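Local coordinates for putative integron gene cassette protein (Uncultured bacterium, PDB 3FUY) that is of unknown function but is encoded by a mobile integron gene cassette recovered from a salt-marsh metagenome, at residues Val109-Ile114 / Thr151-Lys156; Lys70-Ala75 / Ile92-Val97; Val115-Ser120 / Glu159-Ser164. All blocks are in the same frame, centred on the assembly; numbering follows the deposited sequence.

Contact 1 of 3, residues Val109-Ile114 / Thr151-Lys156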
loop_
_atom_site.group_PDB
_atom_site.type_symbol
_atom_site.label_atom_id
_atom_site.label_comp_id
_atom_site.label_asym_id
_atom_site.label_seq_id
_atom_site.Cartn_x
_atom_site.Cartn_y
_atom_site.Cartn_z
ATOM N N VAL B 109 0.112 -21.592 5.211
ATOM C CA VAL B 109 1.146 -21.059 4.330
ATOM C C VAL B 109 1.046 -21.637 2.924
ATOM O O VAL B 109 1.195 -22.843 2.741
ATOM C CB VAL B 109 2.553 -21.377 4.867
ATOM C CG1 VAL B 109 3.606 -20.681 3.978
ATOM C CG2 VAL B 109 2.670 -20.940 6.330
ATOM N N TYR B 110 0.791 -20.778 1.941
ATOM C CA TYR B 110 0.733 -21.178 0.533
ATOM C C TYR B 110 2.092 -21.007 -0.120
ATOM O O TYR B 110 2.635 -19.893 -0.150
ATOM C CB TYR B 110 -0.284 -20.315 -0.230
ATOM C CG TYR B 110 -1.680 -20.490 0.264
ATOM C CD1 TYR B 110 -2.173 -19.710 1.301
ATOM C CD2 TYR B 110 -2.508 -21.475 -0.280
ATOM C CE1 TYR B 110 -3.458 -19.894 1.776
ATOM C CE2 TYR B 110 -3.784 -21.657 0.179
ATOM C CZ TYR B 110 -4.261 -20.873 1.202
ATOM O OH TYR B 110 -5.548 -21.064 1.640
ATOM N N VAL B 111 2.628 -22.097 -0.653
ATOM C CA VAL B 111 3.937 -22.095 -1.275
ATOM C C VAL B 111 3.773 -22.654 -2.675
ATOM O O VAL B 111 2.836 -23.408 -2.929
ATOM C CB VAL B 111 4.940 -22.963 -0.487
ATOM C CG1 VAL B 111 5.028 -22.487 0.945
ATOM C CG2 VAL B 111 4.513 -24.453 -0.510
ATOM N N ASP B 112 4.652 -22.248 -3.583
ATOM C CA ASP B 112 4.721 -22.823 -4.924
ATOM C C ASP B 112 5.988 -23.663 -4.963
ATOM O O ASP B 112 7.029 -23.230 -4.462
ATOM C CB ASP B 112 4.866 -21.730 -6.005
ATOM C CG ASP B 112 3.552 -21.031 -6.366
ATOM O OD1 ASP B 112 2.487 -21.346 -5.800
ATOM O OD2 ASP B 112 3.595 -20.136 -7.245
ATOM N N LEU B 113 5.910 -24.854 -5.552
ATOM C CA LEU B 113 7.104 -25.618 -5.891
ATOM C C LEU B 113 7.288 -25.516 -7.400
ATOM O O LEU B 113 6.416 -25.928 -8.169
ATOM C CB LEU B 113 6.984 -27.095 -5.487
ATOM C CG LEU B 113 8.190 -27.979 -5.841
ATOM C CD1 LEU B 113 9.328 -27.778 -4.848
ATOM C CD2 LEU B 113 7.804 -29.461 -5.904
ATOM N N ILE B 114 8.412 -24.958 -7.824
ATOM C CA ILE B 114 8.674 -24.789 -9.252
ATOM C C ILE B 114 9.791 -25.714 -9.720
ATOM O O ILE B 114 10.925 -25.590 -9.271
ATOM C CB ILE B 114 9.023 -23.319 -9.601
ATOM C CG1 ILE B 114 7.979 -22.364 -9.013
ATOM C CG2 ILE B 114 9.114 -23.137 -11.110
ATOM C CD1 ILE B 114 8.350 -20.877 -9.146
ATOM N N THR B 151 0.736 -24.438 12.414
ATOM C CA THR B 151 0.884 -24.147 10.995
ATOM C C THR B 151 0.536 -25.337 10.099
ATOM O O THR B 151 0.820 -26.483 10.429
ATOM C CB THR B 151 2.333 -23.649 10.703
ATOM O OG1 THR B 151 2.609 -22.495 11.504
ATOM C CG2 THR B 151 2.530 -23.296 9.238
ATOM N N GLN B 152 -0.107 -25.057 8.973
ATOM C CA GLN B 152 -0.264 -26.036 7.908
ATOM C C GLN B 152 0.187 -25.375 6.620
ATOM O O GLN B 152 0.293 -24.140 6.549
ATOM C CB GLN B 152 -1.732 -26.451 7.769
ATOM C CG GLN B 152 -2.370 -26.969 9.051
ATOM C CD GLN B 152 -1.760 -28.263 9.551
ATOM O OE1 GLN B 152 -1.211 -29.058 8.780
ATOM N NE2 GLN B 152 -1.862 -28.491 10.855
ATOM N N PHE B 153 0.435 -26.165 5.581
ATOM C CA PHE B 153 0.745 -25.547 4.294
ATOM C C PHE B 153 0.041 -26.216 3.117
ATOM O O PHE B 153 -0.438 -27.347 3.220
ATOM C CB PHE B 153 2.260 -25.469 4.047
ATOM C CG PHE B 153 2.900 -26.788 3.734
ATOM C CD1 PHE B 153 3.233 -27.121 2.435
ATOM C CD2 PHE B 153 3.181 -27.691 4.737
ATOM C CE1 PHE B 153 3.826 -28.348 2.146
ATOM C CE2 PHE B 153 3.777 -28.915 4.456
ATOM C CZ PHE B 153 4.102 -29.247 3.159
ATOM N N GLU B 154 -0.030 -25.488 2.008
ATOM C CA GLU B 154 -0.484 -26.035 0.735
ATOM C C GLU B 154 0.566 -25.713 -0.303
ATOM O O GLU B 154 1.045 -24.567 -0.392
ATOM C CB GLU B 154 -1.819 -25.425 0.295
ATOM C CG GLU B 154 -3.049 -26.025 0.940
ATOM C CD GLU B 154 -4.331 -25.561 0.263
ATOM O OE1 GLU B 154 -4.254 -25.111 -0.903
ATOM O OE2 GLU B 154 -5.411 -25.636 0.896
HETATM N N MSE B 155 0.902 -26.713 -1.107
HETATM C CA MSE B 155 1.934 -26.575 -2.112
HETATM C C MSE B 155 1.384 -26.717 -3.534
HETATM O O MSE B 155 0.909 -27.781 -3.934
HETATM C CB MSE B 155 3.011 -27.622 -1.869
HETATM C CG MSE B 155 4.138 -27.581 -2.868
HETATM SE SE MSE B 155 5.630 -28.682 -2.226
HETATM C CE MSE B 155 5.269 -28.521 -0.352
ATOM N N LYS B 156 1.453 -25.631 -4.291
ATOM C CA LYS B 156 1.064 -25.636 -5.691
ATOM C C LYS B 156 2.278 -26.034 -6.520
ATOM O O LYS B 156 3.407 -25.618 -6.226
ATOM C CB LYS B 156 0.561 -24.238 -6.095
ATOM C CG LYS B 156 -0.011 -24.163 -7.488
ATOM C CD LYS B 156 -0.435 -22.752 -7.866
ATOM C CE LYS B 156 -1.583 -22.268 -7.015
ATOM N NZ LYS B 156 -1.867 -20.827 -7.283
HETATM O O HOH W 1 -7.272 -23.926 2.212
HETATM O O HOH W 2 0.723 -19.521 -7.071
#

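Contact 2 of 3, residues Lys70-Ala75 / Ile92-Val97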
loop_
_atom_site.group_PDB
_atom_site.type_symbol
_atom_site.label_atom_id
_atom_site.label_comp_id
_atom_site.label_asym_id
_atom_site.label_seq_id
_atom_site.Cartn_x
_atom_site.Cartn_y
_atom_site.Cartn_z
ATOM N N LYS B 70 10.950 -16.863 6.404
ATOM C CA LYS B 70 12.273 -17.390 6.675
ATOM C C LYS B 70 12.279 -18.933 6.591
ATOM O O LYS B 70 13.212 -19.530 6.065
ATOM C CB LYS B 70 12.768 -16.919 8.038
ATOM C CG LYS B 70 14.167 -17.455 8.387
ATOM C CD LYS B 70 14.651 -16.930 9.736
ATOM C CE LYS B 70 16.060 -17.431 10.039
ATOM N NZ LYS B 70 16.156 -18.916 9.990
ATOM N N GLY B 71 11.226 -19.575 7.090
ATOM C CA GLY B 71 11.176 -21.029 7.048
ATOM C C GLY B 71 11.248 -21.543 5.613
ATOM O O GLY B 71 11.941 -22.528 5.318
ATOM N N VAL B 72 10.535 -20.873 4.711
ATOM C CA VAL B 72 10.572 -21.245 3.294
ATOM C C VAL B 72 11.954 -21.038 2.652
ATOM O O VAL B 72 12.460 -21.921 1.948
ATOM C CB VAL B 72 9.481 -20.523 2.491
ATOM C CG1 VAL B 72 9.621 -20.812 1.004
ATOM C CG2 VAL B 72 8.079 -20.927 3.011
ATOM N N ARG B 73 12.587 -19.890 2.879
ATOM C CA ARG B 73 13.897 -19.709 2.248
ATOM C C ARG B 73 14.944 -20.662 2.861
ATOM O O ARG B 73 15.847 -21.116 2.167
ATOM C CB ARG B 73 14.353 -18.227 2.179
ATOM C CG ARG B 73 14.487 -17.523 3.493
ATOM C CD ARG B 73 15.218 -16.146 3.335
ATOM N NE ARG B 73 15.520 -15.616 4.664
ATOM C CZ ARG B 73 14.653 -14.913 5.379
ATOM N NH1 ARG B 73 13.463 -14.646 4.870
ATOM N NH2 ARG B 73 14.966 -14.474 6.591
ATOM N N ASP B 74 14.793 -20.999 4.143
ATOM C CA ASP B 74 15.619 -22.046 4.766
ATOM C C ASP B 74 15.334 -23.445 4.187
ATOM O O ASP B 74 16.253 -24.229 3.971
ATOM C CB ASP B 74 15.442 -22.073 6.296
ATOM C CG ASP B 74 15.998 -20.818 6.982
ATOM O OD1 ASP B 74 16.643 -19.977 6.310
ATOM O OD2 ASP B 74 15.783 -20.675 8.204
ATOM N N ALA B 75 14.065 -23.770 3.949
ATOM C CA ALA B 75 13.748 -25.025 3.254
ATOM C C ALA B 75 14.389 -25.055 1.861
ATOM O O ALA B 75 14.930 -26.080 1.446
ATOM C CB ALA B 75 12.222 -25.254 3.166
ATOM N N ILE B 92 11.375 -23.340 -4.066
ATOM C CA ILE B 92 10.253 -23.330 -3.140
ATOM C C ILE B 92 10.013 -21.878 -2.769
ATOM O O ILE B 92 10.893 -21.229 -2.212
ATOM C CB ILE B 92 10.551 -24.120 -1.848
ATOM C CG1 ILE B 92 11.057 -25.523 -2.161
ATOM C CG2 ILE B 92 9.317 -24.206 -0.997
ATOM C CD1 ILE B 92 11.181 -26.399 -0.918
ATOM N N ARG B 93 8.832 -21.360 -3.080
ATOM C CA ARG B 93 8.576 -19.938 -2.902
ATOM C C ARG B 93 7.335 -19.702 -2.068
ATOM O O ARG B 93 6.298 -20.322 -2.304
ATOM C CB ARG B 93 8.407 -19.253 -4.265
ATOM C CG ARG B 93 9.539 -19.525 -5.244
ATOM C CD ARG B 93 10.887 -18.994 -4.723
ATOM N NE ARG B 93 10.853 -17.565 -4.396
ATOM C CZ ARG B 93 11.919 -16.881 -3.981
ATOM N NH1 ARG B 93 13.092 -17.491 -3.869
ATOM N NH2 ARG B 93 11.825 -15.588 -3.695
ATOM N N ILE B 94 7.419 -18.801 -1.091
ATOM C CA ILE B 94 6.225 -18.501 -0.309
ATOM C C ILE B 94 5.324 -17.556 -1.116
ATOM O O ILE B 94 5.816 -16.746 -1.911
ATOM C CB ILE B 94 6.582 -17.905 1.066
ATOM C CG1 ILE B 94 5.374 -17.936 1.990
ATOM C CG2 ILE B 94 7.137 -16.471 0.931
ATOM C CD1 ILE B 94 5.729 -17.682 3.470
ATOM N N ARG B 95 4.009 -17.667 -0.940
ATOM C CA ARG B 95 3.092 -16.750 -1.618
ATOM C C ARG B 95 2.258 -15.975 -0.624
ATOM O O ARG B 95 2.122 -14.750 -0.716
ATOM C CB ARG B 95 2.166 -17.510 -2.576
ATOM C CG ARG B 95 2.884 -18.239 -3.681
ATOM C CD ARG B 95 3.785 -17.312 -4.509
ATOM N NE ARG B 95 4.444 -18.085 -5.554
ATOM C CZ ARG B 95 5.640 -17.820 -6.066
ATOM N NH1 ARG B 95 6.357 -16.772 -5.641
ATOM N NH2 ARG B 95 6.123 -18.619 -7.004
ATOM N N CYS B 96 1.691 -16.694 0.339
ATOM C CA CYS B 96 0.724 -16.088 1.238
ATOM C C CYS B 96 0.759 -16.790 2.587
ATOM O O CYS B 96 0.967 -18.002 2.670
ATOM C CB CYS B 96 -0.690 -16.175 0.629
ATOM S SG CYS B 96 -2.039 -15.646 1.724
ATOM N N VAL B 97 0.573 -16.017 3.642
ATOM C CA VAL B 97 0.326 -16.585 4.957
ATOM C C VAL B 97 -1.060 -16.111 5.338
ATOM O O VAL B 97 -1.298 -14.910 5.501
ATOM C CB VAL B 97 1.341 -16.087 6.009
ATOM C CG1 VAL B 97 0.943 -16.577 7.405
ATOM C CG2 VAL B 97 2.736 -16.535 5.643
#

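Contact 3 of 3, residues Val115-Ser120 / Glu159-Ser164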
loop_
_atom_site.group_PDB
_atom_site.type_symbol
_atom_site.label_atom_id
_atom_site.label_comp_id
_atom_site.label_asym_id
_atom_site.label_seq_id
_atom_site.Cartn_x
_atom_site.Cartn_y
_atom_site.Cartn_z
ATOM N N VAL B 115 9.461 -26.651 -10.614
ATOM C CA VAL B 115 10.465 -27.526 -11.216
ATOM C C VAL B 115 10.664 -27.173 -12.686
ATOM O O VAL B 115 9.837 -26.497 -13.288
ATOM C CB VAL B 115 10.106 -29.033 -11.086
ATOM C CG1 VAL B 115 10.034 -29.443 -9.624
ATOM C CG2 VAL B 115 8.795 -29.337 -11.787
ATOM N N GLY B 116 11.774 -27.621 -13.259
ATOM C CA GLY B 116 12.082 -27.313 -14.648
ATOM C C GLY B 116 11.196 -28.105 -15.595
ATOM O O GLY B 116 10.906 -29.272 -15.339
ATOM N N THR B 117 10.760 -27.475 -16.682
ATOM C CA THR B 117 9.915 -28.146 -17.668
ATOM C C THR B 117 10.505 -29.494 -18.095
ATOM O O THR B 117 9.766 -30.415 -18.450
ATOM C CB THR B 117 9.679 -27.271 -18.924
ATOM O OG1 THR B 117 10.927 -26.723 -19.363
ATOM C CG2 THR B 117 8.724 -26.123 -18.619
ATOM N N GLY B 118 11.831 -29.608 -18.042
ATOM C CA GLY B 118 12.511 -30.808 -18.501
ATOM C C GLY B 118 12.743 -31.879 -17.448
ATOM O O GLY B 118 13.644 -32.714 -17.586
ATOM N N ALA B 119 11.927 -31.873 -16.399
ATOM C CA ALA B 119 12.064 -32.855 -15.325
ATOM C C ALA B 119 11.203 -34.087 -15.577
ATOM O O ALA B 119 10.054 -33.974 -16.001
ATOM C CB ALA B 119 11.712 -32.228 -13.980
ATOM N N SER B 120 11.758 -35.262 -15.301
ATOM C CA SER B 120 11.032 -36.510 -15.502
ATOM C C SER B 120 10.055 -36.802 -14.363
ATOM O O SER B 120 10.198 -36.286 -13.257
ATOM C CB SER B 120 12.003 -37.684 -15.668
ATOM O OG SER B 120 12.626 -38.023 -14.438
ATOM N N GLU B 159 5.593 -25.873 -13.483
ATOM C CA GLU B 159 6.774 -26.153 -14.270
ATOM C C GLU B 159 7.034 -24.937 -15.145
ATOM O O GLU B 159 6.107 -24.233 -15.559
ATOM C CB GLU B 159 6.639 -27.445 -15.086
ATOM C CG GLU B 159 5.781 -27.359 -16.336
ATOM C CD GLU B 159 5.735 -28.689 -17.102
ATOM O OE1 GLU B 159 6.783 -29.125 -17.632
ATOM O OE2 GLU B 159 4.646 -29.296 -17.176
ATOM N N GLU B 160 8.309 -24.675 -15.382
ATOM C CA GLU B 160 8.731 -23.492 -16.093
ATOM C C GLU B 160 10.085 -23.800 -16.679
ATOM O O GLU B 160 10.843 -24.575 -16.115
ATOM C CB GLU B 160 8.857 -22.312 -15.126
ATOM C CG GLU B 160 7.565 -21.911 -14.433
ATOM C CD GLU B 160 6.661 -21.084 -15.326
ATOM O OE1 GLU B 160 7.018 -20.870 -16.502
ATOM O OE2 GLU B 160 5.588 -20.654 -14.853
ATOM N N LEU B 161 10.398 -23.195 -17.816
ATOM C CA LEU B 161 11.737 -23.299 -18.343
ATOM C C LEU B 161 12.582 -22.339 -17.521
ATOM O O LEU B 161 12.433 -21.123 -17.636
ATOM C CB LEU B 161 11.748 -22.911 -19.821
ATOM C CG LEU B 161 13.063 -23.121 -20.570
ATOM C CD1 LEU B 161 13.528 -24.558 -20.437
ATOM C CD2 LEU B 161 12.895 -22.740 -22.037
ATOM N N LEU B 162 13.464 -22.876 -16.687
ATOM C CA LEU B 162 14.131 -22.059 -15.682
ATOM C C LEU B 162 15.175 -21.097 -16.265
ATOM O O LEU B 162 15.620 -20.164 -15.587
ATOM C CB LEU B 162 14.765 -22.939 -14.609
ATOM C CG LEU B 162 13.822 -23.856 -13.832
ATOM C CD1 LEU B 162 14.607 -24.520 -12.737
ATOM C CD2 LEU B 162 12.653 -23.094 -13.247
ATOM N N SER B 163 15.558 -21.321 -17.517
ATOM C CA SER B 163 16.568 -20.480 -18.148
ATOM C C SER B 163 15.936 -19.358 -18.973
ATOM O O SER B 163 16.625 -18.462 -19.441
ATOM C CB SER B 163 17.500 -21.330 -19.015
ATOM O OG SER B 163 16.801 -21.862 -20.121
ATOM N N SER B 164 14.620 -19.413 -19.144
ATOM C CA SER B 164 13.907 -18.403 -19.917
ATOM C C SER B 164 14.037 -16.995 -19.316
ATOM O O SER B 164 13.978 -16.817 -18.095
ATOM C CB SER B 164 12.431 -18.783 -20.046
ATOM O OG SER B 164 11.692 -17.747 -20.674
#

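Contact 1 of 3, residues Val109-Ile114 / Thr151-Lys156
V109 meets strand 151-156 at both its backbone and its side chain, within the parallel pair formed by strands 106-116 and 150-160 of a beta-alpha-beta unit in which helix 121-138 lies between the two strands in sequence. V109 N donates to Q152 O (2.9 Å), its carbonyl oxygen accepts from E154 N, and its CG2 methyl rests against T151 CG2 at 3.7 Å. One residue on, Y110 sends its ring to the opposite face of the sheet, where it runs alongside E154 and points the same way. CE2 of Y110 comes to 3.6 Å from OE1 of E154, and the ring and carboxylate planes are 71° apart. A water donates to E154 OE2 and makes a weak link to Y110 OH, while F178 meets the Y110 ring from outside the pair.

V111 returns to the face of V109. With CG1 anti to the carbonyl carbon (chi1 -57°), CG2 is left between backbone N and carbonyl carbon and touches CB of selenomethionine M155 at 3.8 Å. The backbone of V111 is gripped twice, its N donating to E154 O and its O accepting from K156 N.

D112 lies beside K156, OD1 being 3.5 Å from K156 CB. The charged ends do not meet directly: a water lies between them, accepting from K156 NZ and within hydrogen-bonding distance of D112 OD1, while D112 OD2 is held by R95 and R158 and the lysine by D177. L113 then places CB 3.9 Å from M155 SE, and its N donates a nearly straight bond (170°) to K156 O at 2.7 Å.

Contact 2 of 3, residues Lys70-Ala75 / Ile92-Val97
V72 is the main side chain that helix 59-79 sets against strand 91-100, and its two methyls divide the work. With CG1 anti to the backbone N (chi1 174°), that branch lies over the strand backbone, 3.5 Å from I92 O and 3.6 Å from I94 N, and reaches the side chain of I92 at CG2, 4.0 Å away. The other branch, CG2, is taken up by I94: it lies 3.9 Å from I94 CB and about as close to I94 CD1, the two side chains meeting at a slant. One helical turn further, A75 adds a looser touch, its CB 4.4 Å from I92 CD1. The touching residues are all buried, and V72 packs on backbone as well as on side chains.

Around this first shell, helix 121-138 supplies A131 and L135 against I92, L135 also reaching A75, and M69 flanks I94 from the helix of V72 itself. The helix backbone bond from A75 N to G71 O (2.8 Å) holds the turn that presents V72 and A75. On the helix's outer side, K70 NZ and D74 OD2 form a salt bridge, modelled rather short at 2.5 Å, that uses the syn lone pair of the carboxylate. The strand's other face is polar: R93 and R95 both pair with D170.

Where R95 and C96 both face Y110, the strand has a classic beta bulge. Segment 70-75 runs at 168° to segment 92-97, nearly antiparallel, with the axes 7.7 Å apart, in the layered alpha/beta arrangement of a helix laid on one face of a mixed sheet.

Contact 3 of 3, residues Val115-Ser120 / Glu159-Ser164
T117 and E159 each turn a side-chain branch into the position between backbone N and carbonyl carbon, T117 with OG1 (chi1 47°) and E159 with CG (chi1 77°). In T117 this leaves CG2 beside the backbone N, where the methyl rests on the peptide that follows E160, 3.3 Å from E160 C and close to L161 N. The hydroxyl oxygen lies against L161 instead, 3.6 Å from its CD1, and the two side chains pass at a slant. In E159 the chain is extended beyond CG and carries the carboxylate along the bend after G116, so that OE1 arrives 3.3 Å from T117 CA. That oxygen has its strong partner elsewhere, in a salt bridge with R124 of helix 121-138, while the carbonyl O of T117, also an acceptor, does not bond to it.

Here the parallel pairing of strands 106-116 and 150-160, the two strands of a beta-alpha-beta unit, runs out. E160 N donates to V115 O at 3.2 Å, and T117 N to E160 O at 3.0 Å; both bonds are bent, and the second comes from 59° out of the carbonyl plane. CA-H groups of E159 and G116 also point at carbonyl oxygens of the facing strand.

The two segments then part through type I turns, G116 to A119 and L161 to S164. The first delivers S120 to the N-cap of helix 121-138, where its side chain caps a backbone N. In the second, L162 lies beside the strand end, its CG 4.0 Å from G116 CA. F167 of the following loop packs against both L162 and E160, and Y174 bonds the E160 carboxylate.

Overall arrangement
Contacts 1 and 3 are successive parts of one strand pair, their centres 19 Å apart, and they meet where I114 CG2 packs 3.9 Å from E160 CG. The centre of contact 1 is about 6 Å from the centre of the chain, whereas that of contact 3 is about 19 Å from it, at the surface, where the pair ends and helix 121-138 is about to start. Contact 2 adds the neighbouring strand and the helix on it; its centre is 8 Å from that of contact 1. D112 OD2 and R95 NE join the two at 2.8 Å, and V109 CG1 packs on I94 CD1. Contacts 2 and 3 do not touch, their nearest atoms being about 8 Å apart.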